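Local coordinates for DUF1573 domain-containing protein (Porphyromonas gingivalis, PDB 2QSV) that is of unknown function, possibly with cysteine-type peptidase activity, and is represented here by a C-terminal part folded into two beta-sandwich domains, at residues A[117-131]-A[205-219]. Numbering follows the deposited sequence.
Sequences TGVMELSTYLDMGQL and NDPQAPLRRIKVKAE
The guanidinium group of Arg212 carries Leu122 CD1 over one face, while its edge is given to polar partners: NH1 donates to Met120 O at 3.0 Å, nearly within the guanidinium plane though above that of the carbonyl, and NH2 donates to a water that also accepts from Leu122 N. The Arg212 side chain leaves its strand toward the first segment and bends at chi2 (74°), and the terminal methyl of selenomethionine Met120 lies alongside its CB and CG. The Tyr125 ring is met at its edge, where Lys217 NZ, at the end of an extended chain, donates to OH at 2.8 Å. With CG trans to the backbone nitrogen (chi1 -175°), Tyr125 lies along the sheet surface and reaches this lysine two residues past its bridge partner, Lys215.

From Thr124 onward, under and beyond the tyrosine, the chains settle into parallel pairing, a good example of an edge strand added to a sheet. Lys215 N bonds to Thr124 O, and Leu126 bonds to the two residues flanking its bridge partner Val216, its N giving to Lys215 O and its O accepting from Lys217 N. Past Asp127 a beta bulge shifts the register by one. An Asx turn, Gly129 N to Asp127 OD1 at 3.1 Å, braces it, and pairing resumes as Glu219 N meets Gly129 O and Leu131 N meets Glu219 O. At the far end, Asp206 OD2 accepts from Met120 N, from above the carboxylate plane.

The first segment thus switches sheets within the Ig-like sandwich: strand 120-121 borders 136-144, whereas strand 125-130 borders 211-219, which pairs antiparallel with 195-204. Ile214, Ala218, Met128 and Leu131 face the interior, packing on strands 136-144 and 176-183 of the opposing sheet.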
ATOM      1  N   THR A 117      16.408  -1.353 -18.099  1.00 25.36           N
ATOM      2  CA  THR A 117      15.044  -0.957 -17.695  1.00 24.39           C
ATOM      3  C   THR A 117      14.078  -1.339 -18.765  1.00 22.76           C
ATOM      4  O   THR A 117      14.481  -1.507 -19.902  1.00 23.19           O
ATOM      5  CB  THR A 117      14.920   0.559 -17.361  1.00 23.71           C
ATOM      6  OG1 THR A 117      15.341   1.339 -18.495  1.00 24.54           O
ATOM      7  CG2 THR A 117      15.765   0.939 -16.142  1.00 22.57           C
ATOM      8  N   GLY A 118      12.805  -1.499 -18.394  1.00 21.20           N
ATOM      9  CA  GLY A 118      11.744  -1.808 -19.331  1.00 20.71           C
ATOM     10  C   GLY A 118      10.829  -0.602 -19.603  1.00 21.12           C
ATOM     11  O   GLY A 118      11.017   0.479 -19.022  1.00 22.36           O
ATOM     12  N   VAL A 119       9.911  -0.759 -20.543  1.00 20.11           N
ATOM     13  CA  VAL A 119       8.875   0.248 -20.820  1.00 20.80           C
ATOM     14  C   VAL A 119       7.590  -0.560 -20.891  1.00 20.98           C
ATOM     15  O   VAL A 119       7.434  -1.442 -21.769  1.00 21.10           O
ATOM     16  CB  VAL A 119       9.093   1.084 -22.129  1.00 20.87           C
ATOM     17  CG1 VAL A 119       7.905   2.156 -22.297  1.00 19.25           C
ATOM     18  CG2 VAL A 119      10.418   1.849 -22.148  1.00 19.89           C
HETATM   19  N   MSE A 120       6.671  -0.291 -19.970  1.00 19.85           N
HETATM   20  CA  MSE A 120       5.432  -1.066 -19.853  1.00 18.61           C
HETATM   21  C   MSE A 120       4.314  -0.482 -20.713  1.00 20.16           C
HETATM   22  O   MSE A 120       3.995   0.728 -20.604  1.00 20.56           O
HETATM   23  CB  MSE A 120       5.001  -1.184 -18.363  1.00 18.58           C
HETATM   24  CG  MSE A 120       3.771  -2.155 -18.133  1.00 17.26           C
HETATM   25 SE   MSE A 120       3.742  -2.845 -16.351  0.55 19.87          SE
HETATM   26  CE  MSE A 120       3.055  -1.114 -15.581  1.00 18.33           C
ATOM     27  N   GLU A 121       3.708  -1.331 -21.536  0.50 19.41           N
ATOM     28  CA  GLU A 121       2.509  -0.967 -22.243  0.50 20.15           C
ATOM     29  C   GLU A 121       1.375  -1.914 -21.836  0.50 19.95           C
ATOM     30  O   GLU A 121       1.535  -3.138 -21.856  0.50 18.42           O
ATOM     31  CB  GLU A 121       2.794  -1.002 -23.742  0.50 21.02           C
ATOM     32  CG  GLU A 121       1.609  -0.784 -24.608  0.50 26.13           C
ATOM     33  CD  GLU A 121       1.938  -0.991 -26.072  0.50 32.70           C
ATOM     34  OE1 GLU A 121       2.875  -0.306 -26.567  0.50 35.91           O
ATOM     35  OE2 GLU A 121       1.247  -1.815 -26.722  0.50 33.68           O
ATOM     36  N   LEU A 122       0.231  -1.338 -21.429  1.00 18.99           N
ATOM     37  CA  LEU A 122      -0.975  -2.117 -21.072  1.00 18.41           C
ATOM     38  C   LEU A 122      -2.229  -1.221 -21.071  1.00 19.66           C
ATOM     39  O   LEU A 122      -2.148   0.012 -21.063  1.00 18.30           O
ATOM     40  CB  LEU A 122      -0.895  -2.815 -19.680  1.00 17.62           C
ATOM     41  CG  LEU A 122      -0.316  -2.162 -18.388  1.00 19.82           C
ATOM     42  CD1 LEU A 122      -0.198  -0.630 -18.358  1.00 17.36           C
ATOM     43  CD2 LEU A 122      -0.834  -2.688 -17.117  1.00 16.08           C
ATOM     44  N   SER A 123      -3.359  -1.889 -20.989  1.00 19.37           N
ATOM     45  CA  SER A 123      -4.619  -1.241 -20.759  1.00 21.44           C
ATOM     46  C   SER A 123      -4.723  -0.830 -19.291  1.00 19.87           C
ATOM     47  O   SER A 123      -4.456  -1.605 -18.367  1.00 17.76           O
ATOM     48  CB  SER A 123      -5.723  -2.220 -21.157  1.00 22.97           C
ATOM     49  OG  SER A 123      -6.948  -1.745 -20.606  1.00 29.77           O
ATOM     50  N   THR A 124      -5.049   0.431 -19.069  1.00 21.18           N
ATOM     51  CA  THR A 124      -5.148   0.937 -17.691  1.00 21.08           C
ATOM     52  C   THR A 124      -6.590   1.243 -17.227  1.00 23.01           C
ATOM     53  O   THR A 124      -6.803   1.871 -16.200  1.00 21.48           O
ATOM     54  CB  THR A 124      -4.199   2.110 -17.443  1.00 21.07           C
ATOM     55  OG1 THR A 124      -4.391   3.091 -18.462  1.00 18.91           O
ATOM     56  CG2 THR A 124      -2.714   1.617 -17.446  1.00 20.61           C
ATOM     57  N   TYR A 125      -7.558   0.773 -17.998  1.00 25.12           N
ATOM     58  CA  TYR A 125      -8.958   0.988 -17.710  1.00 26.77           C
ATOM     59  C   TYR A 125      -9.691  -0.263 -18.129  1.00 26.88           C
ATOM     60  O   TYR A 125      -9.704  -0.620 -19.302  1.00 27.93           O
ATOM     61  CB  TYR A 125      -9.475   2.213 -18.468  1.00 28.29           C
ATOM     62  CG  TYR A 125     -10.935   2.576 -18.126  1.00 31.52           C
ATOM     63  CD1 TYR A 125     -11.241   3.422 -17.066  1.00 34.27           C
ATOM     64  CD2 TYR A 125     -11.996   2.067 -18.881  1.00 35.08           C
ATOM     65  CE1 TYR A 125     -12.590   3.775 -16.761  1.00 34.82           C
ATOM     66  CE2 TYR A 125     -13.342   2.402 -18.587  1.00 37.41           C
ATOM     67  CZ  TYR A 125     -13.623   3.254 -17.527  1.00 37.52           C
ATOM     68  OH  TYR A 125     -14.952   3.585 -17.245  1.00 39.56           O
ATOM     69  N   LEU A 126     -10.280  -0.953 -17.177  1.00 26.33           N
ATOM     70  CA  LEU A 126     -11.030  -2.143 -17.488  1.00 27.25           C
ATOM     71  C   LEU A 126     -12.433  -2.058 -16.859  1.00 27.39           C
ATOM     72  O   LEU A 126     -12.577  -2.093 -15.634  1.00 26.81           O
ATOM     73  CB  LEU A 126     -10.293  -3.409 -16.966  1.00 25.46           C
ATOM     74  CG  LEU A 126     -11.074  -4.741 -17.057  1.00 27.44           C
ATOM     75  CD1 LEU A 126     -11.370  -5.152 -18.508  1.00 29.29           C
ATOM     76  CD2 LEU A 126     -10.330  -5.895 -16.350  1.00 27.20           C
ATOM     77  N   ASP A 127     -13.463  -1.982 -17.695  1.00 29.21           N
ATOM     78  CA  ASP A 127     -14.835  -2.015 -17.172  1.00 30.47           C
ATOM     79  C   ASP A 127     -15.379  -3.397 -17.413  1.00 30.36           C
ATOM     80  O   ASP A 127     -15.629  -3.779 -18.560  1.00 30.03           O
ATOM     81  CB  ASP A 127     -15.716  -0.927 -17.832  1.00 31.70           C
ATOM     82  CG  ASP A 127     -17.082  -0.723 -17.106  1.00 34.64           C
ATOM     83  OD1 ASP A 127     -17.568  -1.611 -16.350  1.00 34.06           O
ATOM     84  OD2 ASP A 127     -17.659   0.361 -17.307  1.00 39.42           O
HETATM   85  N   MSE A 128     -15.526  -4.178 -16.349  1.00 31.31           N
HETATM   86  CA  MSE A 128     -16.017  -5.547 -16.488  1.00 33.37           C
HETATM   87  C   MSE A 128     -17.535  -5.692 -16.648  1.00 34.70           C
HETATM   88  O   MSE A 128     -18.043  -6.804 -16.836  1.00 34.57           O
HETATM   89  CB  MSE A 128     -15.523  -6.392 -15.339  1.00 33.17           C
HETATM   90  CG  MSE A 128     -14.015  -6.396 -15.296  1.00 34.65           C
HETATM   91 SE   MSE A 128     -13.370  -7.550 -13.953  0.60 37.36          SE
HETATM   92  CE  MSE A 128     -14.246  -9.194 -14.353  1.00 35.50           C
ATOM     93  N   GLY A 129     -18.242  -4.574 -16.618  1.00 36.76           N
ATOM     94  CA  GLY A 129     -19.696  -4.572 -16.704  1.00 40.08           C
ATOM     95  C   GLY A 129     -20.397  -5.225 -15.519  1.00 41.89           C
ATOM     96  O   GLY A 129     -19.906  -5.199 -14.380  1.00 41.81           O
ATOM     97  N   GLN A 130     -21.552  -5.820 -15.810  0.50 43.07           N
ATOM     98  CA  GLN A 130     -22.411  -6.462 -14.830  0.50 44.12           C
ATOM     99  C   GLN A 130     -22.037  -7.925 -14.654  0.50 44.80           C
ATOM    100  O   GLN A 130     -21.973  -8.669 -15.625  0.50 44.38           O
ATOM    101  CB  GLN A 130     -23.878  -6.315 -15.250  0.50 44.45           C
ATOM    102  CG  GLN A 130     -24.864  -7.130 -14.432  0.50 44.86           C
ATOM    103  CD  GLN A 130     -26.293  -6.653 -14.603  0.50 46.61           C
ATOM    104  OE1 GLN A 130     -26.748  -5.745 -13.897  0.50 46.43           O
ATOM    105  NE2 GLN A 130     -27.008  -7.264 -15.538  0.50 45.63           N
ATOM    106  N   LEU A 131     -21.792  -8.325 -13.406  1.00 45.56           N
ATOM    107  CA  LEU A 131     -21.295  -9.666 -13.095  1.00 47.78           C
ATOM    108  C   LEU A 131     -22.365 -10.700 -12.745  1.00 50.26           C
ATOM    109  O   LEU A 131     -22.129 -11.904 -12.924  1.00 50.70           O
ATOM    110  CB  LEU A 131     -20.275  -9.615 -11.954  1.00 47.14           C
ATOM    111  CG  LEU A 131     -19.078  -8.672 -12.045  1.00 47.32           C
ATOM    112  CD1 LEU A 131     -18.182  -8.929 -10.870  1.00 45.73           C
ATOM    113  CD2 LEU A 131     -18.312  -8.870 -13.331  1.00 47.53           C
ATOM    114  N   ASN A 205      10.009  -1.341 -13.245  1.00 21.20           N
ATOM    115  CA  ASN A 205      11.228  -0.630 -13.550  1.00 20.43           C
ATOM    116  C   ASN A 205      11.100   0.138 -14.837  1.00 20.51           C
ATOM    117  O   ASN A 205      12.060   0.206 -15.610  1.00 20.92           O
ATOM    118  CB  ASN A 205      12.441  -1.599 -13.577  1.00 21.04           C
ATOM    119  CG  ASN A 205      12.400  -2.570 -14.756  1.00 20.06           C
ATOM    120  OD1 ASN A 205      11.338  -2.796 -15.349  1.00 20.42           O
ATOM    121  ND2 ASN A 205      13.581  -3.110 -15.139  1.00 18.56           N
ATOM    122  N   ASP A 206       9.900   0.680 -15.111  1.00 19.92           N
ATOM    123  CA  ASP A 206       9.687   1.648 -16.186  1.00 19.82           C
ATOM    124  C   ASP A 206      10.065   3.058 -15.645  1.00 21.56           C
ATOM    125  O   ASP A 206       9.362   3.597 -14.795  1.00 20.67           O
ATOM    126  CB  ASP A 206       8.232   1.558 -16.693  1.00 19.21           C
ATOM    127  CG  ASP A 206       7.890   2.532 -17.819  1.00 20.23           C
ATOM    128  OD1 ASP A 206       8.585   3.541 -18.050  1.00 21.71           O
ATOM    129  OD2 ASP A 206       6.862   2.295 -18.505  1.00 18.96           O
ATOM    130  N   PRO A 207      11.162   3.666 -16.149  1.00 22.37           N
ATOM    131  CA  PRO A 207      11.672   4.910 -15.570  1.00 22.73           C
ATOM    132  C   PRO A 207      10.693   6.106 -15.714  1.00 24.46           C
ATOM    133  O   PRO A 207      10.719   6.990 -14.893  1.00 24.63           O
ATOM    134  CB  PRO A 207      12.952   5.176 -16.368  1.00 22.80           C
ATOM    135  CG  PRO A 207      13.312   3.784 -16.940  1.00 23.78           C
ATOM    136  CD  PRO A 207      11.978   3.220 -17.297  1.00 21.86           C
ATOM    137  N   GLN A 208       9.839   6.083 -16.733  1.00 24.59           N
ATOM    138  CA  GLN A 208       8.848   7.104 -17.000  1.00 25.58           C
ATOM    139  C   GLN A 208       7.541   6.987 -16.183  1.00 24.65           C
ATOM    140  O   GLN A 208       6.804   7.937 -16.131  1.00 25.69           O
ATOM    141  CB  GLN A 208       8.472   7.087 -18.478  1.00 25.23           C
ATOM    142  CG  GLN A 208       9.502   7.749 -19.422  1.00 30.09           C
ATOM    143  CD  GLN A 208      10.743   6.858 -19.614  1.00 38.77           C
ATOM    144  OE1 GLN A 208      11.871   7.278 -19.298  1.00 40.64           O
ATOM    145  NE2 GLN A 208      10.530   5.599 -20.091  1.00 38.95           N
ATOM    146  N   ALA A 209       7.250   5.829 -15.609  1.00 22.32           N
ATOM    147  CA  ALA A 209       6.058   5.600 -14.819  1.00 21.60           C
ATOM    148  C   ALA A 209       6.194   4.327 -13.984  1.00 20.81           C
ATOM    149  O   ALA A 209       5.575   3.282 -14.302  1.00 20.34           O
ATOM    150  CB  ALA A 209       4.805   5.567 -15.709  1.00 20.33           C
ATOM    151  N   PRO A 210       7.043   4.395 -12.928  1.00 20.92           N
ATOM    152  CA  PRO A 210       7.350   3.200 -12.114  1.00 20.59           C
ATOM    153  C   PRO A 210       6.201   2.698 -11.242  1.00 21.47           C
ATOM    154  O   PRO A 210       6.227   1.552 -10.796  1.00 19.52           O
ATOM    155  CB  PRO A 210       8.508   3.668 -11.226  1.00 20.49           C
ATOM    156  CG  PRO A 210       8.322   5.215 -11.142  1.00 20.35           C
ATOM    157  CD  PRO A 210       7.840   5.572 -12.513  1.00 20.25           C
ATOM    158  N   LEU A 211       5.215   3.575 -10.991  1.00 20.71           N
ATOM    159  CA  LEU A 211       3.990   3.203 -10.316  1.00 20.52           C
ATOM    160  C   LEU A 211       2.813   3.374 -11.304  1.00 21.05           C
ATOM    161  O   LEU A 211       2.448   4.511 -11.696  1.00 21.56           O
ATOM    162  CB  LEU A 211       3.822   3.994  -8.988  1.00 20.80           C
ATOM    163  CG  LEU A 211       2.476   3.900  -8.273  1.00 22.66           C
ATOM    164  CD1 LEU A 211       2.136   2.482  -7.853  1.00 20.27           C
ATOM    165  CD2 LEU A 211       2.467   4.855  -7.046  1.00 26.56           C
ATOM    166  N   ARG A 212       2.223   2.239 -11.718  1.00 19.41           N
ATOM    167  CA  ARG A 212       1.219   2.258 -12.776  1.00 18.74           C
ATOM    168  C   ARG A 212      -0.090   1.743 -12.203  1.00 18.26           C
ATOM    169  O   ARG A 212      -0.067   0.845 -11.410  1.00 19.43           O
ATOM    170  CB  ARG A 212       1.723   1.367 -13.932  1.00 19.08           C
ATOM    171  CG  ARG A 212       1.162   1.760 -15.254  1.00 17.34           C
ATOM    172  CD  ARG A 212       1.784   3.059 -15.797  1.00 15.53           C
ATOM    173  NE  ARG A 212       1.059   3.269 -17.023  1.00 15.31           N
ATOM    174  CZ  ARG A 212       1.386   2.698 -18.183  1.00 19.07           C
ATOM    175  NH1 ARG A 212       2.506   1.911 -18.280  1.00 16.11           N
ATOM    176  NH2 ARG A 212       0.628   2.955 -19.238  1.00 17.91           N
ATOM    177  N   ARG A 213      -1.233   2.356 -12.525  1.00 18.21           N
ATOM    178  CA  ARG A 213      -2.495   1.901 -11.973  1.00 17.73           C
ATOM    179  C   ARG A 213      -3.495   1.590 -13.035  1.00 16.93           C
ATOM    180  O   ARG A 213      -3.656   2.323 -14.011  1.00 17.99           O
ATOM    181  CB  ARG A 213      -3.105   2.904 -10.961  1.00 19.38           C
ATOM    182  CG  ARG A 213      -2.283   3.106  -9.754  1.00 22.47           C
ATOM    183  CD  ARG A 213      -2.910   4.258  -9.010  1.00 27.12           C
ATOM    184  NE  ARG A 213      -2.349   4.526  -7.699  1.00 27.55           N
ATOM    185  CZ  ARG A 213      -1.468   5.478  -7.446  1.00 25.90           C
ATOM    186  NH1 ARG A 213      -0.957   6.190  -8.415  1.00 26.54           N
ATOM    187  NH2 ARG A 213      -1.068   5.674  -6.224  1.00 27.67           N
ATOM    188  N   ILE A 214      -4.137   0.456 -12.846  1.00 16.55           N
ATOM    189  CA  ILE A 214      -5.195   0.041 -13.685  1.00 19.28           C
ATOM    190  C   ILE A 214      -6.489   0.223 -12.898  1.00 20.18           C
ATOM    191  O   ILE A 214      -6.641  -0.349 -11.814  1.00 21.30           O
ATOM    192  CB  ILE A 214      -5.072  -1.485 -14.041  1.00 18.54           C
ATOM    193  CG1 ILE A 214      -3.771  -1.745 -14.804  1.00 20.27           C
ATOM    194  CG2 ILE A 214      -6.241  -1.932 -14.919  1.00 17.75           C
ATOM    195  CD1 ILE A 214      -3.468  -3.240 -14.845  1.00 20.58           C
ATOM    196  N   LYS A 215      -7.405   1.010 -13.445  1.00 21.54           N
ATOM    197  CA  LYS A 215      -8.740   1.125 -12.851  0.50 22.06           C
ATOM    198  C   LYS A 215      -9.651   0.027 -13.362  1.00 22.06           C
ATOM    199  O   LYS A 215      -9.864  -0.114 -14.554  1.00 21.62           O
ATOM    200  CB  LYS A 215      -9.378   2.492 -13.147  0.50 22.58           C
ATOM    201  CG  LYS A 215     -10.909   2.523 -12.810  0.50 24.36           C
ATOM    202  CD  LYS A 215     -11.183   2.377 -11.292  0.50 24.59           C
ATOM    203  CE  LYS A 215     -10.633   3.562 -10.502  0.50 26.16           C
ATOM    204  NZ  LYS A 215     -10.185   3.226  -9.144  0.50 27.77           N
ATOM    205  N   VAL A 216     -10.159  -0.771 -12.444  1.00 22.00           N
ATOM    206  CA  VAL A 216     -11.100  -1.817 -12.731  1.00 23.45           C
ATOM    207  C   VAL A 216     -12.504  -1.437 -12.185  1.00 25.25           C
ATOM    208  O   VAL A 216     -12.658  -1.065 -11.010  1.00 25.84           O
ATOM    209  CB  VAL A 216     -10.634  -3.149 -12.108  1.00 23.42           C
ATOM    210  CG1 VAL A 216     -11.606  -4.310 -12.437  1.00 23.85           C
ATOM    211  CG2 VAL A 216      -9.189  -3.508 -12.585  1.00 23.06           C
ATOM    212  N   LYS A 217     -13.498  -1.527 -13.050  1.00 26.83           N
ATOM    213  CA  LYS A 217     -14.909  -1.342 -12.705  1.00 28.78           C
ATOM    214  C   LYS A 217     -15.719  -2.609 -12.895  1.00 30.10           C
ATOM    215  O   LYS A 217     -15.475  -3.402 -13.825  1.00 29.38           O
ATOM    216  CB  LYS A 217     -15.515  -0.240 -13.551  1.00 29.40           C
ATOM    217  CG  LYS A 217     -15.033   1.112 -13.166  1.00 31.60           C
ATOM    218  CD  LYS A 217     -15.615   2.153 -14.139  1.00 35.47           C
ATOM    219  CE  LYS A 217     -15.084   3.514 -13.758  1.00 37.40           C
ATOM    220  NZ  LYS A 217     -15.635   4.520 -14.711  1.00 39.84           N
ATOM    221  N   ALA A 218     -16.671  -2.809 -11.985  1.00 31.34           N
ATOM    222  CA  ALA A 218     -17.567  -3.947 -12.006  1.00 34.09           C
ATOM    223  C   ALA A 218     -18.870  -3.568 -11.268  1.00 36.62           C
ATOM    224  O   ALA A 218     -18.843  -2.762 -10.340  1.00 36.90           O
ATOM    225  CB  ALA A 218     -16.898  -5.157 -11.356  1.00 33.27           C
ATOM    226  N   GLU A 219     -19.998  -4.118 -11.709  1.00 39.67           N
ATOM    227  CA  GLU A 219     -21.289  -3.946 -11.006  1.00 42.87           C
ATOM    228  C   GLU A 219     -22.009  -5.278 -10.854  1.00 44.03           C
ATOM    229  O   GLU A 219     -21.777  -6.213 -11.642  1.00 44.63           O
ATOM    230  CB  GLU A 219     -22.176  -2.884 -11.677  1.00 43.22           C
ATOM    231  CG  GLU A 219     -22.524  -3.166 -13.116  1.00 47.52           C
ATOM    232  CD  GLU A 219     -22.964  -1.907 -13.882  1.00 53.64           C
ATOM    233  OE1 GLU A 219     -23.925  -1.238 -13.423  1.00 55.29           O
ATOM    234  OE2 GLU A 219     -22.351  -1.605 -14.948  1.00 53.48           O
TER
HETATM  235  O   HOH W   1       0.501   1.756 -21.941  1.00 24.57           O
HETATM  236  O   HOH W   2     -19.354  -2.044 -14.373  1.00 39.33           O